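Local atomic coordinates of DegQ (Legionella fallonii, PDB entry 3PV2), a protein that forms large 12-subunit self-compartmentizing assemblies and, as an HtrA-family serine protease and chaperone with PDZ domains, probably degrades misfolded proteins. Residues B[80-88]-B[136-144]. Sequence-based numbering, arbitrary orientation.
Sequences SGVIIDPNN and NLKSLVIGD
Ser139 gives its hydroxyl to the backbone carbonyl of Ile83, with 2.6 Å between OG and O. This is the single hydrogen bond between 80-88 and 136-144. The donor does not lie flat with the acceptor group: it is tilted 31° from the carbonyl plane. With OG anti to the backbone N (chi1 -159°), the hydroxyl reaches the carbonyl, while CB of Ser139 rests 3.9 Å from CG of Pro86. The pyrrolidine ring packs beside the serine, and CB of Pro86 comes 3.3 Å from the backbone O of Leu137. CB of Leu137 sits 3.3 Å from the carbonyl O of Pro86, and CD2 of Leu137 lies near the same oxygen. The leucine also meets Ile83 at about a right angle, CG against CD1 at 4.2 Å. CB, CG2 and CD1 of Ile83 gather near the backbone O of Lys138. The segments belong to a trypsin-like fold of two six-stranded beta barrels. Strand 74-85 is part of the first barrel, and 136-144 runs in the connection from that barrel to the second. At a classic beta bulge, Ile84 and Asp85 both face Val90. In the turn beyond, Asp85 OD1 forms an Asx motif with the backbone N of Asn88, which approaches from above the carboxylate plane. Further along the connection, Leu140 crosses Val82 nearly perpendicularly, with CD1 4.1 Å from CG1 of Val82. Both side chains also touch Leu216 of strand 216-221, so here the connection packs against both barrels. Ile142 brings CD1 to 4.3 Å from the backbone O of Ile84 and leans on Ile239 and Lys243 of helix 239-252.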
loop_
_atom_site.group_PDB
_atom_site.type_symbol
_atom_site.label_atom_id
_atom_site.label_comp_id
_atom_site.label_asym_id
_atom_site.label_seq_id
_atom_site.Cartn_x
_atom_site.Cartn_y
_atom_site.Cartn_z
ATOM N N SER B 80 7.472 43.173 -6.946
ATOM C CA SER B 80 8.000 44.489 -6.941
ATOM C C SER B 80 7.701 45.181 -8.249
ATOM O O SER B 80 7.133 44.612 -9.201
ATOM C CB SER B 80 9.470 44.439 -6.746
ATOM O OG SER B 80 9.828 43.772 -5.519
ATOM N N GLY B 81 8.072 46.438 -8.324
ATOM C CA GLY B 81 7.745 47.188 -9.545
ATOM C C GLY B 81 8.688 48.368 -9.531
ATOM O O GLY B 81 9.311 48.646 -8.515
ATOM N N VAL B 82 8.773 49.072 -10.650
ATOM C CA VAL B 82 9.751 50.156 -10.809
ATOM C C VAL B 82 9.065 51.333 -11.433
ATOM O O VAL B 82 8.390 51.177 -12.451
ATOM C CB VAL B 82 10.812 49.772 -11.778
ATOM C CG1 VAL B 82 11.901 50.875 -11.740
ATOM C CG2 VAL B 82 11.406 48.417 -11.431
ATOM N N ILE B 83 9.263 52.523 -10.865
ATOM C CA ILE B 83 8.632 53.717 -11.405
ATOM C C ILE B 83 9.486 54.169 -12.539
ATOM O O ILE B 83 10.640 54.529 -12.330
ATOM C CB ILE B 83 8.531 54.878 -10.363
ATOM C CG1 ILE B 83 7.505 54.526 -9.279
ATOM C CG2 ILE B 83 8.043 56.174 -11.037
ATOM C CD1 ILE B 83 7.727 55.280 -7.958
ATOM N N ILE B 84 8.947 54.126 -13.752
ATOM C CA ILE B 84 9.715 54.538 -14.922
ATOM C C ILE B 84 9.262 55.914 -15.455
ATOM O O ILE B 84 9.986 56.517 -16.260
ATOM C CB ILE B 84 9.689 53.514 -16.063
ATOM C CG1 ILE B 84 8.265 53.330 -16.600
ATOM C CG2 ILE B 84 10.348 52.181 -15.640
ATOM C CD1 ILE B 84 8.271 52.655 -17.924
ATOM N N ASP B 85 8.094 56.395 -15.029
ATOM C CA ASP B 85 7.721 57.803 -15.275
ATOM C C ASP B 85 7.108 58.441 -14.021
ATOM O O ASP B 85 5.948 58.185 -13.708
ATOM C CB ASP B 85 6.759 57.927 -16.449
ATOM C CG ASP B 85 6.416 59.364 -16.784
ATOM O OD1 ASP B 85 6.668 60.284 -15.970
ATOM O OD2 ASP B 85 5.866 59.569 -17.887
ATOM N N PRO B 86 7.898 59.250 -13.300
ATOM C CA PRO B 86 7.499 59.783 -12.028
ATOM C C PRO B 86 6.484 60.937 -12.165
ATOM O O PRO B 86 5.750 61.183 -11.222
ATOM C CB PRO B 86 8.808 60.307 -11.453
ATOM C CG PRO B 86 9.624 60.696 -12.631
ATOM C CD PRO B 86 9.108 59.910 -13.806
ATOM N N ASN B 87 6.425 61.603 -13.325
ATOM C CA ASN B 87 5.435 62.686 -13.526
ATOM C C ASN B 87 4.059 62.111 -13.821
ATOM O O ASN B 87 3.070 62.654 -13.381
ATOM C CB ASN B 87 5.848 63.673 -14.639
ATOM C CG ASN B 87 7.215 64.296 -14.395
ATOM O OD1 ASN B 87 7.452 64.902 -13.357
ATOM N ND2 ASN B 87 8.126 64.124 -15.344
ATOM N N ASN B 88 3.992 61.005 -14.555
ATOM C CA ASN B 88 2.699 60.391 -14.815
ATOM C C ASN B 88 2.389 59.164 -13.952
ATOM O O ASN B 88 1.347 58.543 -14.125
ATOM C CB ASN B 88 2.575 60.084 -16.300
ATOM C CG ASN B 88 2.648 61.349 -17.150
ATOM O OD1 ASN B 88 3.529 61.461 -18.011
ATOM N ND2 ASN B 88 1.753 62.339 -16.872
ATOM N N ASN B 136 5.454 63.814 -5.894
ATOM C CA ASN B 136 6.631 63.547 -5.082
ATOM C C ASN B 136 7.109 62.135 -5.404
ATOM O O ASN B 136 7.425 61.376 -4.498
ATOM C CB ASN B 136 6.262 63.635 -3.595
ATOM C CG ASN B 136 7.425 64.029 -2.692
ATOM O OD1 ASN B 136 7.251 64.874 -1.826
ATOM N ND2 ASN B 136 8.599 63.409 -2.864
ATOM N N LEU B 137 7.098 61.796 -6.691
ATOM C CA LEU B 137 7.494 60.495 -7.184
ATOM C C LEU B 137 8.886 60.614 -7.773
ATOM O O LEU B 137 9.200 61.601 -8.423
ATOM C CB LEU B 137 6.470 59.993 -8.215
ATOM C CG LEU B 137 5.546 58.819 -7.833
ATOM C CD1 LEU B 137 4.959 58.815 -6.447
ATOM C CD2 LEU B 137 4.457 58.711 -8.862
ATOM N N LYS B 138 9.719 59.614 -7.502
ATOM C CA LYS B 138 11.062 59.544 -8.063
ATOM C C LYS B 138 11.250 58.342 -8.973
ATOM O O LYS B 138 10.684 57.279 -8.740
ATOM C CB LYS B 138 12.112 59.504 -6.939
ATOM C CG LYS B 138 12.663 60.880 -6.567
ATOM C CD LYS B 138 12.640 61.150 -5.051
ATOM C CE LYS B 138 12.631 62.658 -4.737
ATOM N NZ LYS B 138 11.242 63.199 -4.550
ATOM N N SER B 139 12.068 58.537 -10.002
ATOM C CA SER B 139 12.515 57.467 -10.889
ATOM C C SER B 139 14.027 57.370 -10.811
ATOM O O SER B 139 14.609 57.781 -9.820
ATOM C CB SER B 139 12.048 57.705 -12.336
ATOM O OG SER B 139 12.040 56.517 -13.131
ATOM N N LEU B 140 14.625 56.732 -11.821
ATOM C CA LEU B 140 16.067 56.551 -11.958
ATOM C C LEU B 140 16.431 56.724 -13.430
ATOM O O LEU B 140 15.564 56.603 -14.282
ATOM C CB LEU B 140 16.531 55.131 -11.504
ATOM C CG LEU B 140 15.656 53.852 -11.577
ATOM C CD1 LEU B 140 14.549 53.872 -12.531
ATOM C CD2 LEU B 140 16.494 52.652 -11.802
ATOM N N VAL B 141 17.725 56.881 -13.714
ATOM C CA VAL B 141 18.217 56.908 -15.085
ATOM C C VAL B 141 17.959 55.585 -15.824
ATOM O O VAL B 141 18.260 54.483 -15.311
ATOM C CB VAL B 141 19.714 57.192 -15.128
ATOM C CG1 VAL B 141 20.209 57.076 -16.562
ATOM C CG2 VAL B 141 20.015 58.572 -14.542
ATOM N N ILE B 142 17.387 55.678 -17.021
ATOM C CA ILE B 142 17.181 54.479 -17.836
ATOM C C ILE B 142 18.371 54.258 -18.751
ATOM O O ILE B 142 18.823 55.155 -19.460
ATOM C CB ILE B 142 15.934 54.546 -18.641
ATOM C CG1 ILE B 142 14.739 54.612 -17.697
ATOM C CG2 ILE B 142 15.839 53.292 -19.473
ATOM C CD1 ILE B 142 13.901 55.791 -17.919
ATOM N N GLY B 143 18.941 53.071 -18.673
ATOM C CA GLY B 143 20.110 52.761 -19.469
ATOM C C GLY B 143 19.794 52.104 -20.789
ATOM O O GLY B 143 18.625 51.986 -21.211
ATOM N N ASP B 144 20.861 51.697 -21.452
ATOM C CA ASP B 144 20.768 51.011 -22.719
ATOM C C ASP B 144 21.234 49.592 -22.514
ATOM O O ASP B 144 22.444 49.350 -22.345
ATOM C CB ASP B 144 21.675 51.713 -23.736
ATOM C CG ASP B 144 21.669 51.050 -25.123
ATOM O OD1 ASP B 144 20.998 50.025 -25.351
ATOM O OD2 ASP B 144 22.347 51.598 -26.013
#